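Local coordinates for protein thiamine pyrophosphokinase (Candida albicans, PDB 2G9Z) that catalyses the transfer of a pyrophosphate group from ATP to thiamine, forming the cofactor thiamine pyrophosphate, with magnesium ions bound at its active site, at residues V221-Q226 against V239-T244; N225-M230 against I248-K253. One frame throughout, in Å; residues are numbered along the deposited sequence.

Contact 1: V221-Q226 against V239-T244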
loop_
_atom_site.group_PDB
_atom_site.type_symbol
_atom_site.label_atom_id
_atom_site.label_comp_id
_atom_site.label_asym_id
_atom_site.label_seq_id
_atom_site.Cartn_x
_atom_site.Cartn_y
_atom_site.Cartn_z
ATOM N N VAL A 221 -5.090 2.205 0.414
ATOM C CA VAL A 221 -5.159 3.475 -0.279
ATOM C C VAL A 221 -6.153 4.426 0.377
ATOM O O VAL A 221 -5.861 5.612 0.542
ATOM C CB VAL A 221 -5.503 3.268 -1.774
ATOM C CG1 VAL A 221 -5.739 4.613 -2.455
ATOM C CG2 VAL A 221 -4.349 2.537 -2.454
ATOM N N GLN A 222 -7.317 3.916 0.771
ATOM C CA GLN A 222 -8.300 4.772 1.410
ATOM C C GLN A 222 -7.725 5.347 2.708
ATOM O O GLN A 222 -7.948 6.508 3.029
ATOM C CB GLN A 222 -9.586 3.998 1.711
ATOM C CG GLN A 222 -10.742 4.905 2.122
ATOM C CD GLN A 222 -11.102 5.903 1.029
ATOM O OE1 GLN A 222 -11.745 5.557 0.033
ATOM N NE2 GLN A 222 -10.674 7.143 1.205
ATOM N N SER A 223 -6.979 4.535 3.450
ATOM C CA SER A 223 -6.386 5.002 4.704
ATOM C C SER A 223 -5.431 6.161 4.445
ATOM O O SER A 223 -5.435 7.158 5.161
ATOM C CB SER A 223 -5.640 3.863 5.403
ATOM O OG SER A 223 -6.535 2.841 5.809
ATOM N N ILE A 224 -4.612 6.028 3.412
ATOM C CA ILE A 224 -3.666 7.078 3.065
ATOM C C ILE A 224 -4.467 8.307 2.633
ATOM O O ILE A 224 -4.158 9.428 3.028
ATOM C CB ILE A 224 -2.723 6.621 1.920
ATOM C CG1 ILE A 224 -1.822 5.482 2.419
ATOM C CG2 ILE A 224 -1.886 7.801 1.409
ATOM C CD1 ILE A 224 -0.945 5.841 3.620
ATOM N N ASN A 225 -5.511 8.091 1.840
ATOM C CA ASN A 225 -6.339 9.198 1.386
ATOM C C ASN A 225 -6.849 9.981 2.599
ATOM O O ASN A 225 -6.759 11.207 2.642
ATOM C CB ASN A 225 -7.511 8.675 0.549
ATOM C CG ASN A 225 -8.360 9.793 -0.030
ATOM O OD1 ASN A 225 -7.842 10.824 -0.450
ATOM N ND2 ASN A 225 -9.673 9.583 -0.068
ATOM N N GLN A 226 -7.370 9.260 3.589
ATOM C CA GLN A 226 -7.880 9.883 4.800
ATOM C C GLN A 226 -6.776 10.599 5.584
ATOM O O GLN A 226 -7.018 11.635 6.200
ATOM C CB GLN A 226 -8.560 8.833 5.685
ATOM C CG GLN A 226 -9.795 8.219 5.031
ATOM C CD GLN A 226 -10.748 9.279 4.495
ATOM O OE1 GLN A 226 -11.124 10.205 5.209
ATOM N NE2 GLN A 226 -11.141 9.145 3.234
ATOM N N VAL A 239 -1.739 11.512 12.986
ATOM C CA VAL A 239 -2.030 10.108 12.770
ATOM C C VAL A 239 -0.778 9.290 12.479
ATOM O O VAL A 239 0.055 9.669 11.658
ATOM C CB VAL A 239 -3.022 9.919 11.602
ATOM C CG1 VAL A 239 -3.245 8.430 11.336
ATOM C CG2 VAL A 239 -4.336 10.599 11.930
ATOM N N PHE A 240 -0.652 8.169 13.177
ATOM C CA PHE A 240 0.468 7.262 12.977
ATOM C C PHE A 240 -0.069 5.883 12.647
ATOM O O PHE A 240 -0.820 5.305 13.434
ATOM C CB PHE A 240 1.316 7.142 14.240
ATOM C CG PHE A 240 2.205 8.314 14.487
ATOM C CD1 PHE A 240 3.246 8.608 13.612
ATOM C CD2 PHE A 240 2.024 9.111 15.612
ATOM C CE1 PHE A 240 4.098 9.678 13.855
ATOM C CE2 PHE A 240 2.872 10.185 15.864
ATOM C CZ PHE A 240 3.909 10.467 14.983
ATOM N N PHE A 241 0.297 5.367 11.482
ATOM C CA PHE A 241 -0.116 4.026 11.107
ATOM C C PHE A 241 1.038 3.138 11.537
ATOM O O PHE A 241 2.175 3.324 11.088
ATOM C CB PHE A 241 -0.299 3.896 9.591
ATOM C CG PHE A 241 -1.517 4.575 9.060
ATOM C CD1 PHE A 241 -2.785 4.059 9.310
ATOM C CD2 PHE A 241 -1.400 5.721 8.289
ATOM C CE1 PHE A 241 -3.922 4.684 8.794
ATOM C CE2 PHE A 241 -2.530 6.352 7.768
ATOM C CZ PHE A 241 -3.789 5.834 8.021
ATOM N N ILE A 242 0.767 2.195 12.429
ATOM C CA ILE A 242 1.810 1.285 12.872
ATOM C C ILE A 242 1.491 -0.056 12.244
ATOM O O ILE A 242 0.415 -0.612 12.469
ATOM C CB ILE A 242 1.842 1.149 14.406
ATOM C CG1 ILE A 242 2.287 2.471 15.038
ATOM C CG2 ILE A 242 2.797 0.025 14.807
ATOM C CD1 ILE A 242 2.276 2.455 16.554
ATOM N N THR A 243 2.412 -0.562 11.432
ATOM C CA THR A 243 2.198 -1.838 10.766
ATOM C C THR A 243 3.209 -2.855 11.243
ATOM O O THR A 243 4.001 -2.589 12.144
ATOM C CB THR A 243 2.336 -1.711 9.236
ATOM O OG1 THR A 243 3.727 -1.663 8.882
ATOM C CG2 THR A 243 1.654 -0.441 8.749
ATOM N N THR A 244 3.176 -4.027 10.621
ATOM C CA THR A 244 4.090 -5.101 10.966
ATOM C C THR A 244 5.510 -4.742 10.535
ATOM O O THR A 244 6.489 -5.150 11.157
ATOM C CB THR A 244 3.677 -6.408 10.266
ATOM O OG1 THR A 244 2.379 -6.802 10.724
ATOM C CG2 THR A 244 4.676 -7.518 10.568
#
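Phe241 projects from strand 237-242 straight at the helix turn carrying Ser223 and Ile224, the helix-on-strand packing of a beta-alpha-beta unit made by strand 205-210, helix 217-233 and strand 237-242. The ring arrives with its far end foremost: CZ of Phe241 comes 3.8 Å from CB of Ser223, and CE1 of Phe241 is 3.9 Å from the same carbon. Phe241 CG stands anti to its carbonyl carbon (chi1 -73°), a torsion that extends the ring from the strand toward the helix, across the 9.0 Å that separates the CA atoms of Ser223 and Phe241. Ile224 starts out pointing away from the strand, yet its chain bends back until CD1 lies 4.5 Å from Phe241 CE2, oblique to the ring. On one face of the ring sits CG1 of Val239, two residues earlier on the strand and offset toward the rim. The serine OG is hydrogen-bonded to Gln219 O one turn back in the helix, and weakly to Ala212 O, while Phe156 of helix 155-170 also touches Phe241. The closest approach is to backbone: Ser223 O, oblique to the ring, lies 3.6 Å from Phe241 CZ.

Contact 2: N225-M230 against I248-K253; sequences NQLYIM and IFLLKK
Leu250 CG lies anti to its backbone N (chi1 -160°), and Tyr228 CG lies anti to its carbonyl carbon (chi1 -80°); together these torsions set a leucine methyl against a tyrosine face. The CB of Leu250 points at the helix, whereas Tyr228 leaves its backbone to one side and only its ring swings in toward the strand. The two side chains cross at about a right angle. CD1 of Leu250 stands over the ring in a CH-pi contact, 4.1 Å from the centroid of the Tyr228 ring and 29° off its normal. It is displaced toward one side of the ring, with Leu250 CD1 3.6 Å from Tyr228 CE1. The other branch of Leu250 turns to the helix backbone, CD2 lying 4.1 Å from Leu227 O. Leu227 supplies the second apolar surface: its CG is 4.2 Å from CB of Leu250, and its CD2 reaches the strand backbone, 4.3 Å from Phe249 C. Leu250 is thus gripped at its base by Leu227 and at its end by Tyr228. The phenol oxygen accepts a hydrogen bond from the backbone N of Leu283 and a weak one from that of Val332, which probably helps hold the ring with its face to the methyl. Leu308 of the second subunit also packs on Tyr228. The axes of the short segments, helix 225-230 and strand 248-251, come within 9.2 Å. This is apolar helix-on-sheet packing in an alpha/beta fold, with helix 217-233 reaching past its own beta-alpha-beta unit to strand 246-251, which runs antiparallel to strand 237-242 in the mixed sheet.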
loop_
_atom_site.group_PDB
_atom_site.type_symbol
_atom_site.label_atom_id
_atom_site.label_comp_id
_atom_site.label_asym_id
_atom_site.label_seq_id
_atom_site.Cartn_x
_atom_site.Cartn_y
_atom_site.Cartn_z
ATOM N N ASN A 225 -5.511 8.091 1.840
ATOM C CA ASN A 225 -6.339 9.198 1.386
ATOM C C ASN A 225 -6.849 9.981 2.599
ATOM O O ASN A 225 -6.759 11.207 2.642
ATOM C CB ASN A 225 -7.511 8.675 0.549
ATOM C CG ASN A 225 -8.360 9.793 -0.030
ATOM O OD1 ASN A 225 -7.842 10.824 -0.450
ATOM N ND2 ASN A 225 -9.673 9.583 -0.068
ATOM N N GLN A 226 -7.370 9.260 3.589
ATOM C CA GLN A 226 -7.880 9.883 4.800
ATOM C C GLN A 226 -6.776 10.599 5.584
ATOM O O GLN A 226 -7.018 11.635 6.200
ATOM C CB GLN A 226 -8.560 8.833 5.685
ATOM C CG GLN A 226 -9.795 8.219 5.031
ATOM C CD GLN A 226 -10.748 9.279 4.495
ATOM O OE1 GLN A 226 -11.124 10.205 5.209
ATOM N NE2 GLN A 226 -11.141 9.145 3.234
ATOM N N LEU A 227 -5.570 10.038 5.565
ATOM C CA LEU A 227 -4.438 10.648 6.256
ATOM C C LEU A 227 -4.245 12.073 5.736
ATOM O O LEU A 227 -4.135 13.021 6.519
ATOM C CB LEU A 227 -3.166 9.825 6.014
ATOM C CG LEU A 227 -1.850 10.386 6.571
ATOM C CD1 LEU A 227 -1.911 10.466 8.097
ATOM C CD2 LEU A 227 -0.693 9.493 6.124
ATOM N N TYR A 228 -4.215 12.214 4.411
ATOM C CA TYR A 228 -4.040 13.514 3.765
ATOM C C TYR A 228 -5.222 14.448 4.023
ATOM O O TYR A 228 -5.040 15.643 4.269
ATOM C CB TYR A 228 -3.883 13.340 2.252
ATOM C CG TYR A 228 -2.503 12.935 1.779
ATOM C CD1 TYR A 228 -1.452 13.858 1.748
ATOM C CD2 TYR A 228 -2.262 11.650 1.302
ATOM C CE1 TYR A 228 -0.197 13.506 1.242
ATOM C CE2 TYR A 228 -1.012 11.286 0.797
ATOM C CZ TYR A 228 0.010 12.220 0.767
ATOM O OH TYR A 228 1.224 11.875 0.232
ATOM N N ILE A 229 -6.431 13.904 3.939
ATOM C CA ILE A 229 -7.643 14.687 4.158
ATOM C C ILE A 229 -7.723 15.175 5.597
ATOM O O ILE A 229 -8.029 16.342 5.848
ATOM C CB ILE A 229 -8.919 13.860 3.820
ATOM C CG1 ILE A 229 -9.023 13.663 2.303
ATOM C CG2 ILE A 229 -10.165 14.561 4.354
ATOM C CD1 ILE A 229 -10.173 12.752 1.867
ATOM N N MET A 230 -7.438 14.290 6.545
ATOM C CA MET A 230 -7.508 14.664 7.945
ATOM C C MET A 230 -6.532 15.764 8.324
ATOM O O MET A 230 -6.844 16.599 9.174
ATOM C CB MET A 230 -7.284 13.443 8.839
ATOM C CG MET A 230 -8.372 12.389 8.692
ATOM S SD MET A 230 -8.136 11.022 9.820
ATOM C CE MET A 230 -6.700 10.235 9.102
ATOM N N ILE A 248 3.968 4.777 9.608
ATOM C CA ILE A 248 3.681 5.678 8.504
ATOM C C ILE A 248 3.004 6.931 9.027
ATOM O O ILE A 248 2.069 6.860 9.826
ATOM C CB ILE A 248 2.770 4.961 7.486
ATOM C CG1 ILE A 248 3.434 3.642 7.077
ATOM C CG2 ILE A 248 2.503 5.852 6.276
ATOM C CD1 ILE A 248 2.562 2.737 6.233
ATOM N N PHE A 249 3.492 8.081 8.585
ATOM C CA PHE A 249 2.943 9.349 9.036
ATOM C C PHE A 249 3.098 10.402 7.966
ATOM O O PHE A 249 3.695 10.165 6.909
ATOM C CB PHE A 249 3.630 9.810 10.331
ATOM C CG PHE A 249 5.128 9.786 10.271
ATOM C CD1 PHE A 249 5.826 8.593 10.430
ATOM C CD2 PHE A 249 5.846 10.954 10.027
ATOM C CE1 PHE A 249 7.220 8.566 10.346
ATOM C CE2 PHE A 249 7.234 10.939 9.941
ATOM C CZ PHE A 249 7.923 9.742 10.099
ATOM N N LEU A 250 2.571 11.582 8.249
ATOM C CA LEU A 250 2.618 12.649 7.278
ATOM C C LEU A 250 3.621 13.734 7.616
ATOM O O LEU A 250 3.699 14.195 8.752
ATOM C CB LEU A 250 1.220 13.261 7.134
ATOM C CG LEU A 250 0.909 14.074 5.877
ATOM C CD1 LEU A 250 0.942 13.160 4.663
ATOM C CD2 LEU A 250 -0.468 14.721 6.008
ATOM N N LEU A 251 4.408 14.113 6.622
ATOM C CA LEU A 251 5.358 15.198 6.778
ATOM C C LEU A 251 4.510 16.375 6.316
ATOM O O LEU A 251 3.787 16.268 5.326
ATOM C CB LEU A 251 6.565 15.004 5.857
ATOM C CG LEU A 251 7.497 13.845 6.215
ATOM C CD1 LEU A 251 8.584 13.725 5.163
ATOM C CD2 LEU A 251 8.110 14.089 7.589
ATOM N N LYS A 252 4.570 17.487 7.036
ATOM C CA LYS A 252 3.755 18.637 6.674
ATOM C C LYS A 252 4.482 19.669 5.833
ATOM O O LYS A 252 5.675 19.902 6.013
ATOM C CB LYS A 252 3.217 19.318 7.933
ATOM C CG LYS A 252 2.387 18.420 8.846
ATOM C CD LYS A 252 1.655 19.263 9.874
ATOM C CE LYS A 252 0.695 18.432 10.718
ATOM N NZ LYS A 252 -0.304 19.316 11.399
ATOM N N LYS A 253 3.745 20.283 4.910
ATOM C CA LYS A 253 4.290 21.329 4.054
ATOM C C LYS A 253 5.180 22.216 4.918
ATOM O O LYS A 253 4.755 22.688 5.973
ATOM C CB LYS A 253 3.151 22.167 3.473
ATOM C CG LYS A 253 3.593 23.346 2.621
ATOM C CD LYS A 253 2.373 24.059 2.051
ATOM C CE LYS A 253 2.759 25.166 1.089
ATOM N NZ LYS A 253 1.546 25.868 0.585
#

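How the contacts relate
Both contacts are buried and apolar, and both lay helix 217-233 on the same mixed sheet; their helix segments overlap at Asn225 and Gln226, and Asn225 bonds to Leu308 and Gly309 of the second subunit. Contact 1 uses the earlier turns and strand 237-242, with an aromatic end against a serine carbon and a backbone carbonyl; contact 2 uses the later turns and strand 246-251, where aliphatic branches and a tyrosine face bury more surface. The strands are antiparallel neighbours, joined by a probable hydrogen bond from Ile248 N to Phe241 O. Val239 CB also packs on Leu227 CD1, tying the layers together. In contact 1 the Ser223 side chain is about 10 Å from the bound ligand.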